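Long-range contact in high potential iron-sulfur protein (Rhodothermus marinus, PDB 3H31), which probably carries electrons on a [4Fe-4S] cluster in an aerobic respiratory chain, this chain being the cluster-binding part of a longer protein: residues Ala1-Thr6 and Pro59-Gly64. Numbering follows the deposited sequence. Where two conformers were deposited one is given.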
loop_
_atom_site.group_PDB
_atom_site.type_symbol
_atom_site.label_atom_id
_atom_site.label_comp_id
_atom_site.label_asym_id
_atom_site.label_seq_id
_atom_site.Cartn_x
_atom_site.Cartn_y
_atom_site.Cartn_z
ATOM N N ALA A 1 -13.013 -12.013 -8.192
ATOM C CA ALA A 1 -12.290 -11.705 -6.979
ATOM C C ALA A 1 -11.925 -10.270 -6.957
ATOM O O ALA A 1 -11.691 -9.590 -7.993
ATOM C CB ALA A 1 -11.428 -12.817 -6.632
ATOM N N GLU A 2 -11.910 -9.709 -5.753
ATOM C CA GLU A 2 -11.507 -8.306 -5.632
ATOM C C GLU A 2 -9.975 -8.338 -5.827
ATOM O O GLU A 2 -9.212 -9.292 -5.777
ATOM C CB GLU A 2 -11.997 -7.577 -4.418
ATOM C CG GLU A 2 -13.455 -7.139 -4.601
ATOM C CD GLU A 2 -14.495 -7.977 -3.910
ATOM O OE1 GLU A 2 -15.011 -7.432 -2.910
ATOM O OE2 GLU A 2 -14.842 -9.103 -4.300
ATOM N N LEU A 3 -9.579 -7.193 -6.336
ATOM C CA LEU A 3 -8.216 -6.711 -6.402
ATOM C C LEU A 3 -7.477 -7.028 -5.117
ATOM O O LEU A 3 -7.922 -6.625 -4.018
ATOM C CB LEU A 3 -8.203 -5.213 -6.658
ATOM C CG LEU A 3 -6.808 -4.587 -6.743
ATOM C CD1 LEU A 3 -6.098 -5.181 -7.948
ATOM C CD2 LEU A 3 -6.858 -3.091 -6.821
ATOM N N THR A 4 -6.351 -7.682 -5.223
ATOM C CA THR A 4 -5.434 -7.956 -4.126
ATOM C C THR A 4 -4.047 -7.455 -4.544
ATOM O O THR A 4 -3.678 -7.505 -5.698
ATOM C CB THR A 4 -5.357 -9.423 -3.672
ATOM O OG1 THR A 4 -4.947 -10.194 -4.776
ATOM C CG2 THR A 4 -6.714 -9.962 -3.170
ATOM N N CYS A 5 -3.288 -7.019 -3.536
ATOM C CA CYS A 5 -2.000 -6.362 -3.736
ATOM C C CYS A 5 -0.936 -6.888 -2.795
ATOM O O CYS A 5 -0.077 -6.175 -2.316
ATOM C CB CYS A 5 -2.108 -4.829 -3.609
ATOM S SG CYS A 5 -3.366 -4.161 -4.756
ATOM N N THR A 6 -0.971 -8.211 -2.620
ATOM C CA THR A 6 -0.069 -8.886 -1.691
ATOM C C THR A 6 0.979 -9.725 -2.396
ATOM O O THR A 6 1.746 -10.425 -1.722
ATOM C CB THR A 6 -0.917 -9.756 -0.726
ATOM O OG1 THR A 6 -1.797 -10.515 -1.519
ATOM C CG2 THR A 6 -1.679 -8.913 0.286
ATOM N N PRO A 59 3.211 -3.835 -5.073
ATOM C CA PRO A 59 1.824 -3.432 -5.292
ATOM C C PRO A 59 1.212 -2.944 -4.009
ATOM O O PRO A 59 1.477 -3.489 -2.917
ATOM C CB PRO A 59 1.163 -4.717 -5.806
ATOM C CG PRO A 59 1.952 -5.805 -5.188
ATOM C CD PRO A 59 3.344 -5.332 -5.173
ATOM N N ILE A 60 0.347 -1.967 -4.104
ATOM C CA ILE A 60 -0.252 -1.307 -2.964
ATOM C C ILE A 60 -1.717 -1.085 -3.237
ATOM O O ILE A 60 -2.114 -0.534 -4.288
ATOM C CB ILE A 60 0.402 0.049 -2.647
ATOM C CG1 ILE A 60 1.929 -0.085 -2.446
ATOM C CG2 ILE A 60 -0.256 0.767 -1.473
ATOM C CD1 ILE A 60 2.331 -0.719 -1.129
ATOM N N HIS A 61 -2.623 -1.544 -2.324
ATOM C CA HIS A 61 -4.056 -1.414 -2.517
ATOM C C HIS A 61 -4.542 -0.071 -2.013
ATOM O O HIS A 61 -4.152 0.347 -0.898
ATOM C CB HIS A 61 -4.727 -2.525 -1.727
ATOM C CG HIS A 61 -6.136 -2.791 -2.147
ATOM N ND1 HIS A 61 -7.183 -1.897 -1.932
ATOM C CD2 HIS A 61 -6.607 -3.880 -2.835
ATOM C CE1 HIS A 61 -8.243 -2.438 -2.482
ATOM N NE2 HIS A 61 -7.932 -3.640 -3.022
ATOM N N PRO A 62 -5.415 0.628 -2.697
ATOM C CA PRO A 62 -5.904 1.908 -2.208
ATOM C C PRO A 62 -6.635 1.796 -0.857
ATOM O O PRO A 62 -6.728 2.789 -0.149
ATOM C CB PRO A 62 -6.865 2.404 -3.300
ATOM C CG PRO A 62 -7.234 1.135 -4.061
ATOM C CD PRO A 62 -6.002 0.291 -4.033
ATOM N N ASN A 63 -7.186 0.617 -0.553
ATOM C CA ASN A 63 -7.841 0.410 0.740
ATOM C C ASN A 63 -6.878 -0.047 1.848
ATOM O O ASN A 63 -7.350 -0.371 2.945
ATOM C CB ASN A 63 -8.989 -0.576 0.587
ATOM C CG ASN A 63 -10.105 -0.036 -0.306
ATOM O OD1 ASN A 63 -10.168 1.146 -0.601
ATOM N ND2 ASN A 63 -11.004 -0.927 -0.714
ATOM N N GLY A 64 -5.610 -0.114 1.535
ATOM C CA GLY A 64 -4.621 -0.649 2.429
ATOM C C GLY A 64 -4.130 0.387 3.437
ATOM O O GLY A 64 -4.696 1.454 3.598
#
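His61 and Leu3 are joined by a single hydrogen bond, and a weak one: NE2 of His61 lies 3.1 Å from Leu3 O, but the N-H bends to 120° at the hydrogen. The carbonyl meets the imidazole at its edge, near the ring plane. At the other ring nitrogen, ND1 accepts the backbone N-H of Asn63, N to ND1 2.9 Å, almost exactly in plane, which fixes the ring's rotation and leaves NE2 as the donor. With CG anti to the backbone N (chi1 -162°), the imidazole extends to the Leu3 carbonyl. A phenylalanine here would probably leave that carbonyl without its donor and Asn63 N without its acceptor.

Sulfur and apolar contacts fill in around the ring. Cys5 SG sits obliquely to the imidazole, 4.6 Å from its centroid, and 3.7 Å from His61 CB. Cys5 CB rests against Pro59 CB at 3.9 Å, while the leucine branch runs past the imidazole, its CD2 4.0 Å from NE2 of His61.

Two acceptors, Cys5 O and Pro59 O, approach to 3.2 Å; Arg19 reconciles them, giving NH2 to the first and NH1 to the second. Tyr24 OH bonds to His61 N.

Gly64 N returns to His61 O, closing a type I beta turn. The N-terminal tail thus packs onto 59-64 of the HiPIP domain, while the disulfide from Cys5 to Cys50 pins it to a second loop; Ile60 points away from the tail and lies near cluster ligands Cys35 and Cys53, beside the [4Fe-4S] site.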